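Local coordinates for glycosylation Associate Protein 2 (Streptococcus agalactiae serotype V, PDB 6OYC) that probably acts with its partner proteins Gap1 and Gap3 in the glycosylation and accessory Sec-dependent export of streptococcal surface glycoproteins, at residues Leu135-Ser138 / Gln139-Ile142; Ser205-Val208 / Asp209-Asp213; Glu224-Asn227 / Gln228-Leu232. All coordinates share one frame; numbering follows the deposited sequence.

Interaction 1 of 3, residues Leu135-Ser138 / Gln139-Ile142; sequences LQVS and QIQI
The carbonyl oxygen V137 O is gripped by two groups: the backbone amide I140 N at 3.0 Å and a water 2.8 Å from V137 O. This is a short 3-10 turn that carries the chain from strand 132-135, in one sheet of a β-sandwich, to strand 140-142, at the edge of the other. One residue earlier in the turn, Q139 N bonds to Q136 O at 2.9 Å, bent to 141° at the hydrogen. The water at V137 O also lies by I140 O, so it bridges turn and strand, though it has more acceptors near it than protons.

I140 sends its branch back over the turn: with CG1 anti to the carbonyl carbon (chi1 -66°), CD1 comes 3.9 Å from V137 CG1. L158 from one sheet and F174 from the other close around I140. The Q139 amide turns one face to L135, whose CG and CD2 both lie on that side of its plane, CG 3.5 Å from Q139 NE2. Q139 OE1 has a weak bond to Y176 N; Q139 NE2 reaches a second water at 3.3 Å, which accepts also from Q136 N at 2.9 Å.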
loop_
_atom_site.group_PDB
_atom_site.type_symbol
_atom_site.label_atom_id
_atom_site.label_comp_id
_atom_site.label_asym_id
_atom_site.label_seq_id
_atom_site.Cartn_x
_atom_site.Cartn_y
_atom_site.Cartn_z
ATOM N N LEU B 135 12.092 6.623 8.482
ATOM C CA LEU B 135 13.073 7.363 9.267
ATOM C C LEU B 135 12.580 8.802 9.298
ATOM O O LEU B 135 12.578 9.490 8.262
ATOM C CB LEU B 135 14.466 7.253 8.650
ATOM C CG LEU B 135 15.162 5.906 8.879
ATOM C CD1 LEU B 135 14.643 4.817 7.914
ATOM C CD2 LEU B 135 16.646 6.047 8.721
ATOM N N GLN B 136 12.110 9.232 10.467
ATOM C CA GLN B 136 11.529 10.555 10.653
ATOM C C GLN B 136 12.623 11.620 10.796
ATOM O O GLN B 136 13.757 11.329 11.198
ATOM C CB GLN B 136 10.616 10.562 11.884
ATOM C CG GLN B 136 9.450 9.563 11.822
ATOM C CD GLN B 136 8.358 9.992 10.833
ATOM O OE1 GLN B 136 8.390 11.092 10.278
ATOM N NE2 GLN B 136 7.395 9.119 10.614
ATOM N N VAL B 137 12.256 12.877 10.507
ATOM C CA VAL B 137 13.233 13.960 10.472
ATOM C C VAL B 137 13.869 14.186 11.833
ATOM O O VAL B 137 14.900 14.865 11.925
ATOM C CB VAL B 137 12.625 15.287 9.937
ATOM C CG1 VAL B 137 12.266 15.170 8.462
ATOM C CG2 VAL B 137 11.425 15.748 10.764
ATOM N N SER B 138 13.288 13.635 12.900
ATOM C CA SER B 138 13.931 13.760 14.203
ATOM C C SER B 138 15.254 13.008 14.244
ATOM O O SER B 138 16.161 13.409 14.977
ATOM C CB SER B 138 13.008 13.251 15.305
ATOM O OG SER B 138 12.681 11.902 15.073
ATOM N N GLN B 139 15.364 11.908 13.485
ATOM C CA GLN B 139 16.617 11.178 13.295
ATOM C C GLN B 139 17.726 12.010 12.667
ATOM O O GLN B 139 18.880 11.558 12.637
ATOM C CB GLN B 139 16.424 10.017 12.329
ATOM C CG GLN B 139 15.798 8.832 12.845
ATOM C CD GLN B 139 16.394 7.645 12.178
ATOM O OE1 GLN B 139 17.518 7.708 11.593
ATOM N NE2 GLN B 139 15.683 6.534 12.264
ATOM N N ILE B 140 17.386 13.127 12.040
ATOM C CA ILE B 140 18.348 13.854 11.227
ATOM C C ILE B 140 19.310 14.615 12.133
ATOM O O ILE B 140 18.903 15.229 13.133
ATOM C CB ILE B 140 17.616 14.782 10.241
ATOM C CG1 ILE B 140 16.838 13.943 9.232
ATOM C CG2 ILE B 140 18.597 15.716 9.527
ATOM C CD1 ILE B 140 16.141 14.754 8.149
ATOM N N GLN B 141 20.597 14.536 11.815
ATOM C CA GLN B 141 21.631 15.319 12.490
ATOM C C GLN B 141 22.215 16.280 11.456
ATOM O O GLN B 141 22.972 15.867 10.570
ATOM C CB GLN B 141 22.695 14.411 13.099
ATOM C CG GLN B 141 22.176 13.549 14.239
ATOM C CD GLN B 141 23.121 12.420 14.626
ATOM O OE1 GLN B 141 23.613 11.666 13.775
ATOM N NE2 GLN B 141 23.376 12.298 15.914
ATOM N N ILE B 142 21.833 17.556 11.544
ATOM C CA ILE B 142 22.360 18.569 10.638
ATOM C C ILE B 142 23.802 18.866 11.020
ATOM O O ILE B 142 24.189 18.749 12.188
ATOM C CB ILE B 142 21.487 19.841 10.692
ATOM C CG1 ILE B 142 20.047 19.504 10.321
ATOM C CG2 ILE B 142 21.988 20.937 9.721
ATOM C CD1 ILE B 142 19.058 20.389 11.048
HETATM O O HOH W 1 12.806 7.909 12.992
HETATM O O HOH W 2 16.384 16.323 13.784
#

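Interaction 2 of 3, residues Ser205-Val208 / Asp209-Asp213; sequences SLIV and DGSVD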
loop_
_atom_site.group_PDB
_atom_site.type_symbol
_atom_site.label_atom_id
_atom_site.label_comp_id
_atom_site.label_asym_id
_atom_site.label_seq_id
_atom_site.Cartn_x
_atom_site.Cartn_y
_atom_site.Cartn_z
ATOM N N SER B 205 25.656 4.303 1.949
ATOM C CA SER B 205 26.803 3.421 2.166
ATOM C C SER B 205 26.360 2.111 2.824
ATOM O O SER B 205 25.732 2.124 3.894
ATOM C CB SER B 205 27.869 4.106 3.043
ATOM O OG SER B 205 28.266 5.378 2.542
ATOM N N LEU B 206 26.726 0.986 2.214
ATOM C CA LEU B 206 26.366 -0.334 2.729
ATOM C C LEU B 206 27.479 -0.860 3.641
ATOM O O LEU B 206 28.557 -1.244 3.169
ATOM C CB LEU B 206 26.107 -1.293 1.575
ATOM C CG LEU B 206 25.794 -2.749 1.938
ATOM C CD1 LEU B 206 24.617 -2.833 2.912
ATOM C CD2 LEU B 206 25.517 -3.540 0.649
ATOM N N ILE B 207 27.212 -0.889 4.947
ATOM C CA ILE B 207 28.137 -1.435 5.939
ATOM C C ILE B 207 27.879 -2.936 6.059
ATOM O O ILE B 207 26.763 -3.349 6.386
ATOM C CB ILE B 207 27.965 -0.729 7.302
ATOM C CG1 ILE B 207 28.219 0.783 7.169
ATOM C CG2 ILE B 207 28.887 -1.349 8.376
ATOM C CD1 ILE B 207 27.257 1.653 7.978
ATOM N N VAL B 208 28.912 -3.749 5.809
ATOM C CA VAL B 208 28.734 -5.204 5.781
ATOM C C VAL B 208 28.287 -5.709 7.137
ATOM O O VAL B 208 28.796 -5.284 8.184
ATOM C CB VAL B 208 30.029 -5.926 5.365
ATOM C CG1 VAL B 208 29.871 -7.453 5.514
ATOM C CG2 VAL B 208 30.402 -5.565 3.963
ATOM N N ASP B 209 27.357 -6.652 7.119
ATOM C CA ASP B 209 26.828 -7.210 8.350
ATOM C C ASP B 209 27.934 -7.673 9.292
ATOM O O ASP B 209 28.873 -8.353 8.880
ATOM C CB ASP B 209 25.914 -8.373 8.019
ATOM C CG ASP B 209 24.671 -8.339 8.820
ATOM O OD1 ASP B 209 24.770 -8.179 10.069
ATOM O OD2 ASP B 209 23.596 -8.449 8.186
ATOM N N GLY B 210 27.802 -7.311 10.564
ATOM C CA GLY B 210 28.757 -7.722 11.570
ATOM C C GLY B 210 30.116 -7.052 11.507
ATOM O O GLY B 210 31.018 -7.459 12.242
ATOM N N SER B 211 30.309 -6.058 10.645
ATOM C CA SER B 211 31.572 -5.347 10.573
ATOM C C SER B 211 31.465 -4.020 11.325
ATOM O O SER B 211 30.376 -3.468 11.526
ATOM C CB SER B 211 32.001 -5.124 9.113
ATOM O OG SER B 211 31.360 -4.013 8.507
ATOM N N VAL B 212 32.621 -3.528 11.777
ATOM C CA VAL B 212 32.660 -2.216 12.418
ATOM C C VAL B 212 32.417 -1.104 11.397
ATOM O O VAL B 212 31.671 -0.155 11.666
ATOM C CB VAL B 212 33.997 -2.033 13.154
ATOM C CG1 VAL B 212 34.165 -0.595 13.658
ATOM C CG2 VAL B 212 34.090 -3.034 14.310
ATOM N N ASP B 213 33.008 -1.215 10.205
ATOM C CA ASP B 213 32.977 -0.111 9.249
ATOM C C ASP B 213 33.407 -0.549 7.855
ATOM O O ASP B 213 34.090 0.201 7.158
ATOM C CB ASP B 213 33.890 1.036 9.718
ATOM C CG ASP B 213 35.349 0.587 9.926
ATOM O OD1 ASP B 213 35.696 -0.592 9.624
ATOM O OD2 ASP B 213 36.151 1.419 10.406
#
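The flat peptide group between V208 and D209 carries this turn. Over one of its faces stand V208 CG1 and the next carbonyl oxygen, D209 O; both donors of S211 reach its oxygen tilted toward that same side, while the methyl I207 CG2 lies on the other side, beyond the oxygen. The chain here makes a type II β-turn, V208 to S211, within the hairpin loop that links strand 198-208 to strand 215-222.

V208 O accepts twice from one residue. The turn bond comes from S211 N at 3.0 Å, tilted 30° from the carbonyl plane; the hydroxyl S211 OG adds a second at 2.9 Å to V208 O and lies nearer that plane. The serine can do this because its OG sits between its own N and carbonyl carbon (chi1 81°), which turns the hydroxyl back across the turn. Its proton goes to V208 O, and OG in turn accepts from D214 N, so a single side chain ties the last strand residue to the far end of the loop. G210 takes the third position of the turn with a positive phi of 72°, a conformation that favours glycine.

Apart from the bonds, one methyl meets the turn: I207 CG2, anti to the backbone N, lies 3.6 Å from S211 OG and 4.4 Å from D213 CA. D209 OD2 reaches beyond the loop in a weak bond to S237 OG, and V208 pairs through its backbone with D214, closing the hairpin at the base of the loop. At the start of the turn the two acceptors V208 O and D209 O are brought to 3.1 Å of each other.

Interaction 3 of 3, residues Glu224-Asn227 / Gln228-Leu232; sequences EDLN and QLISL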
loop_
_atom_site.group_PDB
_atom_site.type_symbol
_atom_site.label_atom_id
_atom_site.label_comp_id
_atom_site.label_asym_id
_atom_site.label_seq_id
_atom_site.Cartn_x
_atom_site.Cartn_y
_atom_site.Cartn_z
ATOM N N GLU B 224 16.676 14.706 -9.803
ATOM C CA GLU B 224 15.449 14.059 -10.264
ATOM C C GLU B 224 15.329 12.641 -9.725
ATOM O O GLU B 224 14.214 12.170 -9.472
ATOM C CB GLU B 224 15.385 14.069 -11.794
ATOM C CG GLU B 224 14.240 13.235 -12.419
ATOM C CD GLU B 224 12.821 13.609 -11.922
ATOM O OE1 GLU B 224 11.910 12.757 -12.056
ATOM O OE2 GLU B 224 12.609 14.745 -11.423
ATOM N N ASP B 225 16.461 11.959 -9.523
ATOM C CA ASP B 225 16.431 10.622 -8.939
ATOM C C ASP B 225 15.793 10.627 -7.556
ATOM O O ASP B 225 15.091 9.680 -7.195
ATOM C CB ASP B 225 17.843 10.044 -8.873
ATOM C CG ASP B 225 18.337 9.594 -10.226
ATOM O OD1 ASP B 225 17.480 9.400 -11.108
ATOM O OD2 ASP B 225 19.561 9.437 -10.414
ATOM N N LEU B 226 16.021 11.682 -6.765
ATOM C CA LEU B 226 15.458 11.710 -5.416
ATOM C C LEU B 226 13.957 11.927 -5.411
ATOM O O LEU B 226 13.336 11.751 -4.358
ATOM C CB LEU B 226 16.128 12.793 -4.577
ATOM C CG LEU B 226 17.603 12.494 -4.336
ATOM C CD1 LEU B 226 18.252 13.547 -3.430
ATOM C CD2 LEU B 226 17.756 11.096 -3.747
ATOM N N ASN B 227 13.379 12.328 -6.548
ATOM C CA ASN B 227 11.935 12.402 -6.743
ATOM C C ASN B 227 11.311 11.044 -7.010
ATOM O O ASN B 227 10.077 10.928 -6.993
ATOM C CB ASN B 227 11.599 13.333 -7.917
ATOM C CG ASN B 227 11.796 14.797 -7.576
ATOM O OD1 ASN B 227 11.658 15.210 -6.423
ATOM N ND2 ASN B 227 12.122 15.585 -8.579
ATOM N N GLN B 228 12.128 10.032 -7.274
ATOM C CA GLN B 228 11.665 8.713 -7.659
ATOM C C GLN B 228 12.003 7.703 -6.578
ATOM O O GLN B 228 12.897 7.903 -5.754
ATOM C CB GLN B 228 12.298 8.269 -8.989
ATOM C CG GLN B 228 11.960 9.164 -10.177
ATOM C CD GLN B 228 10.465 9.479 -10.262
ATOM O OE1 GLN B 228 9.616 8.647 -9.915
ATOM N NE2 GLN B 228 10.140 10.686 -10.727
ATOM N N LEU B 229 11.271 6.600 -6.607
ATOM C CA LEU B 229 11.645 5.436 -5.826
ATOM C C LEU B 229 13.095 5.037 -6.112
ATOM O O LEU B 229 13.570 5.086 -7.250
ATOM C CB LEU B 229 10.686 4.294 -6.156
ATOM C CG LEU B 229 10.356 3.348 -5.013
ATOM C CD1 LEU B 229 9.602 4.092 -3.907
ATOM C CD2 LEU B 229 9.527 2.194 -5.556
ATOM N N ILE B 230 13.809 4.645 -5.069
ATOM C CA ILE B 230 15.156 4.107 -5.196
ATOM C C ILE B 230 15.092 2.631 -4.849
ATOM O O ILE B 230 14.530 2.258 -3.812
ATOM C CB ILE B 230 16.140 4.853 -4.282
ATOM C CG1 ILE B 230 16.250 6.318 -4.708
ATOM C CG2 ILE B 230 17.506 4.175 -4.270
ATOM C CD1 ILE B 230 17.061 7.167 -3.712
ATOM N N SER B 231 15.649 1.790 -5.712
ATOM C CA SER B 231 15.536 0.346 -5.546
ATOM C C SER B 231 16.933 -0.248 -5.597
ATOM O O SER B 231 17.556 -0.292 -6.665
ATOM C CB SER B 231 14.626 -0.273 -6.614
ATOM O OG SER B 231 14.542 -1.676 -6.447
ATOM N N LEU B 232 17.410 -0.707 -4.445
ATOM C CA LEU B 232 18.779 -1.170 -4.262
ATOM C C LEU B 232 18.806 -2.668 -4.031
ATOM O O LEU B 232 18.001 -3.211 -3.273
ATOM C CB LEU B 232 19.441 -0.497 -3.066
ATOM C CG LEU B 232 19.490 1.026 -3.144
ATOM C CD1 LEU B 232 20.309 1.583 -1.971
ATOM C CD2 LEU B 232 20.104 1.387 -4.481
HETATM O O HOH W 3 13.562 9.411 -3.029
#
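Residues 224-227 run through helical phi and psi values as two overlapping turns, after which Q228 swings into the extended course that leads to strand 230-232. The first turn is closed by N227 N on E224 O at 3.0 Å, the second by Q228 N on D225 O, also at 3.0 Å. A water then spans the change of direction, donating to L226 O at 2.7 Å and to Q228 O at 3.2 Å.

The loop joins strand 215-222 of one sheet of the β-sandwich to strand 230-232, which pairs antiparallel with 185-195 in the other. On its outer side, the carboxylate of E224 takes one amide on each oxygen. Q228 NE2 meets E224 OE1 at 3.0 Å on the syn side but tilted out of the carboxylate plane, while OE1 lies close to the plane of the Q228 amide; the angle at the hydrogen is 161°. N227 ND2 meets E224 OE2 at 3.0 Å from above the carboxylate plane. The carboxylate and the Q228 amide are turned 44° against each other. Bends at chi2 in both E224 and Q228 bring these ends together, and the two bonds should hold the carboxylate against rotation.

L226 and I230 point the same way into the space between the two sheets, and F221 touches both. They lie side by side, with L226 CD2 4.0 Å from I230 CD1.

How the interactions relate
All three are local turns of one β-sandwich, met in series along the chain and not touching. Interactions 1 and 3 each carry the chain from one sheet to the other and are partly buried: interaction 1 sets I140 among apolar residues of both sheets, and interaction 3 turns I230 toward F221 of the facing sheet. Interaction 2 stays within a single sheet as a surface hairpin. That sheet also holds strand 140-142 of interaction 1, yet the centres of interactions 1 and 2 lie 21 Å apart. Interaction 3 comes nearest to interaction 2, nearest atoms about 7 Å apart. Chemistry follows place: bridging waters span the backbone in 1 and 3, a serine hydroxyl doubles the turn bond in 2, and a carboxylate collects amides in 3.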